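Local coordinates for putative oxidoreductase (Magnetospirillum magnetotacticum, PDB 3C1A), which is a putative oxidoreductase of the GFO/IDH/MocA type that probably binds a nicotinamide adenine dinucleotide cofactor through its Rossmann fold, at residues A[9-21]-A[33-45]. Residues are numbered along the deposited sequence; the frame is centred on the assembly and turned at random.
Sequences SPVRLALIGAGRW and PGAALVRLASSNP
The first beta-alpha-beta unit of the NAD-binding Rossmann fold brings strand 11-17 beside strand 35-42 by way of helix 25-31, and the backbone bonds establish a parallel pairing. Val11, Leu13, Leu15 and Gly17 each donate N-H to the second strand and accept from it through their carbonyls. Val11 N to Gly34 O (2.8 Å) opens the ladder; at its far end Gly17 N reaches Ala41 O at 2.8 Å, whereas the return bond from Ser43 N to Gly17 O is weak. The register slips by one residue at Val38, as in a beta bulge: Leu13 pairs with Leu37 but Leu15 with Leu40, and Val38 N bonds to Leu13 O while Leu15 N takes Arg39 O. The psi of Val38, -25°, is the accompanying distortion.

On the face turned to helix 25-31, Leu37 and Leu40 both bring CD1 to Leu15 CB. Leu15 and Leu40 lie side by side and point the same way, with Leu15 CD2 3.8 Å from Leu40 CD1; Ile26 of the helix touches both. In Leu40 CG stands anti to the backbone N (chi1 175°), which turns the branch back toward Leu15. Near the bulge Val38 CG1 touches Arg12 CB (3.7 Å), where the two side chains cross at a slant, while the guanidinium of Arg12 leads away and its NE bonds to Glu69 O.

Past the strands, the glycine-rich loop after strand 11-17, with its type II' turn from Ala18 to Trp21, is tied to the start of helix 45-48. Ser42 OG accepts from Asn44 N at 3.1 Å in an ST turn. Asn44 ND2 donates to Gly19 O (3.3 Å), which lies close to the plane of the Asn44 side-chain amide, and Asn44 OD1 caps Asp46 N. Both ends of the Asn44 side-chain amide are thus engaged, fixing its rotation and linking the loop, which in Rossmann folds commonly adjoins the dinucleotide, to the N-terminus of helix 45-48.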
# COMPACT_ATOMS: atom_id res chain seq x y z
N SER A 9 22.50 14.11 -11.14
CA SER A 9 21.69 13.61 -12.31
C SER A 9 20.38 12.99 -11.79
O SER A 9 20.42 11.99 -11.10
CB SER A 9 22.49 12.56 -13.09
OG SER A 9 21.73 12.06 -14.18
N PRO A 10 19.24 13.64 -12.04
CA PRO A 10 17.99 13.08 -11.51
C PRO A 10 17.67 11.72 -12.10
O PRO A 10 18.00 11.44 -13.27
CB PRO A 10 16.93 14.12 -11.90
CG PRO A 10 17.70 15.36 -12.18
CD PRO A 10 19.02 14.93 -12.71
N VAL A 11 17.05 10.88 -11.27
CA VAL A 11 16.68 9.54 -11.69
C VAL A 11 15.48 9.68 -12.64
O VAL A 11 14.51 10.37 -12.32
CB VAL A 11 16.34 8.63 -10.48
CG1 VAL A 11 15.72 7.30 -10.94
CG2 VAL A 11 17.60 8.38 -9.60
N ARG A 12 15.56 9.04 -13.80
CA ARG A 12 14.57 9.26 -14.84
C ARG A 12 13.45 8.24 -14.71
O ARG A 12 13.64 7.07 -14.95
CB ARG A 12 15.28 9.23 -16.18
CG ARG A 12 16.42 10.30 -16.24
CD ARG A 12 17.17 10.24 -17.54
NE ARG A 12 17.89 8.98 -17.71
CZ ARG A 12 19.10 8.73 -17.21
NH1 ARG A 12 19.76 9.63 -16.48
NH2 ARG A 12 19.65 7.54 -17.41
N LEU A 13 12.30 8.73 -14.26
CA LEU A 13 11.12 7.93 -14.01
C LEU A 13 10.09 8.11 -15.06
O LEU A 13 9.95 9.17 -15.63
CB LEU A 13 10.48 8.29 -12.67
CG LEU A 13 11.31 8.19 -11.41
CD1 LEU A 13 10.44 8.64 -10.19
CD2 LEU A 13 11.84 6.78 -11.24
N ALA A 14 9.32 7.04 -15.30
CA ALA A 14 8.16 7.14 -16.16
C ALA A 14 6.94 6.59 -15.41
O ALA A 14 7.08 5.74 -14.53
CB ALA A 14 8.39 6.39 -17.47
N LEU A 15 5.76 7.10 -15.75
CA LEU A 15 4.53 6.71 -15.09
C LEU A 15 3.55 6.12 -16.10
O LEU A 15 3.31 6.69 -17.20
CB LEU A 15 3.93 7.92 -14.39
CG LEU A 15 2.54 7.81 -13.74
CD1 LEU A 15 2.56 6.74 -12.67
CD2 LEU A 15 2.12 9.16 -13.18
N ILE A 16 3.05 4.92 -15.79
CA ILE A 16 2.05 4.32 -16.61
C ILE A 16 0.81 4.37 -15.71
O ILE A 16 0.77 3.72 -14.67
CB ILE A 16 2.40 2.90 -17.07
CG1 ILE A 16 3.69 2.92 -17.92
CG2 ILE A 16 1.22 2.33 -17.82
CD1 ILE A 16 4.35 1.59 -18.10
N GLY A 17 -0.16 5.19 -16.11
CA GLY A 17 -1.35 5.45 -15.29
C GLY A 17 -2.62 5.21 -16.06
O GLY A 17 -2.69 5.48 -17.25
N ALA A 18 -3.64 4.69 -15.39
CA ALA A 18 -4.97 4.57 -15.98
C ALA A 18 -6.00 4.68 -14.87
O ALA A 18 -5.78 4.18 -13.76
CB ALA A 18 -5.12 3.25 -16.72
N GLY A 19 -7.09 5.38 -15.16
CA GLY A 19 -8.22 5.49 -14.24
C GLY A 19 -7.95 6.46 -13.11
O GLY A 19 -7.37 7.53 -13.31
N ARG A 20 -8.39 6.07 -11.91
CA ARG A 20 -8.20 6.85 -10.67
C ARG A 20 -6.87 6.51 -10.00
O ARG A 20 -6.53 7.09 -8.97
CB ARG A 20 -9.33 6.56 -9.66
CG ARG A 20 -9.27 5.15 -9.01
CD ARG A 20 -10.53 4.83 -8.20
NE ARG A 20 -10.72 3.39 -7.96
CZ ARG A 20 -10.30 2.71 -6.89
NH1 ARG A 20 -9.61 3.29 -5.93
NH2 ARG A 20 -10.57 1.40 -6.79
N TRP A 21 -6.14 5.56 -10.57
CA TRP A 21 -5.04 4.90 -9.87
C TRP A 21 -3.75 5.73 -9.79
O TRP A 21 -2.90 5.48 -8.91
CB TRP A 21 -4.82 3.50 -10.49
CG TRP A 21 -6.07 2.65 -10.39
CD1 TRP A 21 -7.05 2.53 -11.33
CD2 TRP A 21 -6.49 1.86 -9.28
NE1 TRP A 21 -8.05 1.70 -10.88
CE2 TRP A 21 -7.73 1.28 -9.62
CE3 TRP A 21 -5.93 1.58 -8.03
CZ2 TRP A 21 -8.43 0.43 -8.76
CZ3 TRP A 21 -6.62 0.73 -7.16
CH2 TRP A 21 -7.86 0.16 -7.54
N PRO A 33 13.52 16.64 -5.73
CA PRO A 33 14.70 17.12 -6.41
C PRO A 33 15.58 16.06 -7.09
O PRO A 33 16.33 16.41 -8.00
CB PRO A 33 15.49 17.83 -5.31
CG PRO A 33 15.02 17.25 -4.06
CD PRO A 33 13.60 16.85 -4.27
N GLY A 34 15.50 14.81 -6.67
CA GLY A 34 16.36 13.77 -7.22
C GLY A 34 15.76 12.91 -8.30
O GLY A 34 16.37 11.95 -8.73
N ALA A 35 14.55 13.24 -8.74
CA ALA A 35 13.86 12.48 -9.76
C ALA A 35 13.23 13.42 -10.78
O ALA A 35 12.99 14.61 -10.49
CB ALA A 35 12.83 11.58 -9.13
N ALA A 36 12.96 12.87 -11.97
CA ALA A 36 12.32 13.57 -13.08
C ALA A 36 11.31 12.64 -13.77
O ALA A 36 11.60 11.46 -13.95
CB ALA A 36 13.38 14.01 -14.08
N LEU A 37 10.13 13.15 -14.12
CA LEU A 37 9.17 12.39 -14.94
C LEU A 37 9.53 12.64 -16.40
O LEU A 37 9.27 13.70 -16.94
CB LEU A 37 7.71 12.80 -14.64
CG LEU A 37 6.59 12.01 -15.32
CD1 LEU A 37 6.58 10.61 -14.76
CD2 LEU A 37 5.23 12.71 -15.15
N VAL A 38 10.13 11.64 -17.04
CA VAL A 38 10.60 11.77 -18.41
C VAL A 38 9.65 11.22 -19.49
O VAL A 38 9.74 11.63 -20.66
CB VAL A 38 12.02 11.17 -18.56
CG1 VAL A 38 12.95 11.74 -17.54
CG2 VAL A 38 12.00 9.62 -18.50
N ARG A 39 8.78 10.26 -19.15
CA ARG A 39 7.67 9.87 -20.02
C ARG A 39 6.44 9.64 -19.18
O ARG A 39 6.54 9.29 -18.00
CB ARG A 39 7.94 8.59 -20.87
CG ARG A 39 9.21 8.59 -21.67
CD ARG A 39 9.13 7.76 -22.95
NE ARG A 39 10.43 7.76 -23.62
CZ ARG A 39 10.66 7.49 -24.91
NH1 ARG A 39 9.69 7.10 -25.71
NH2 ARG A 39 11.91 7.52 -25.36
N LEU A 40 5.28 9.81 -19.81
CA LEU A 40 3.97 9.56 -19.19
C LEU A 40 3.05 8.90 -20.18
O LEU A 40 2.83 9.46 -21.26
CB LEU A 40 3.35 10.90 -18.77
CG LEU A 40 1.93 10.88 -18.20
CD1 LEU A 40 1.90 10.08 -16.88
CD2 LEU A 40 1.43 12.34 -18.04
N ALA A 41 2.58 7.70 -19.83
CA ALA A 41 1.51 7.03 -20.54
C ALA A 41 0.24 7.03 -19.68
O ALA A 41 0.13 6.28 -18.72
CB ALA A 41 1.93 5.62 -20.89
N SER A 42 -0.73 7.89 -19.99
CA SER A 42 -1.94 7.98 -19.16
C SER A 42 -3.22 8.16 -19.96
O SER A 42 -3.26 8.98 -20.86
CB SER A 42 -1.85 9.15 -18.19
OG SER A 42 -3.02 9.19 -17.38
N SER A 43 -4.26 7.40 -19.60
CA SER A 43 -5.59 7.52 -20.23
C SER A 43 -6.34 8.76 -19.72
O SER A 43 -7.31 9.22 -20.32
CB SER A 43 -6.44 6.27 -19.91
OG SER A 43 -6.75 6.17 -18.52
N ASN A 44 -5.91 9.25 -18.57
CA ASN A 44 -6.60 10.29 -17.87
C ASN A 44 -6.12 11.68 -18.33
O ASN A 44 -4.97 12.03 -18.09
CB ASN A 44 -6.35 10.09 -16.38
CG ASN A 44 -7.09 11.08 -15.53
OD1 ASN A 44 -7.36 12.21 -15.96
ND2 ASN A 44 -7.44 10.66 -14.32
N PRO A 45 -7.00 12.48 -18.98
CA PRO A 45 -6.58 13.77 -19.56
C PRO A 45 -6.30 14.85 -18.50
O PRO A 45 -5.62 15.84 -18.80
CB PRO A 45 -7.77 14.17 -20.44
CG PRO A 45 -8.94 13.57 -19.76
CD PRO A 45 -8.45 12.26 -19.18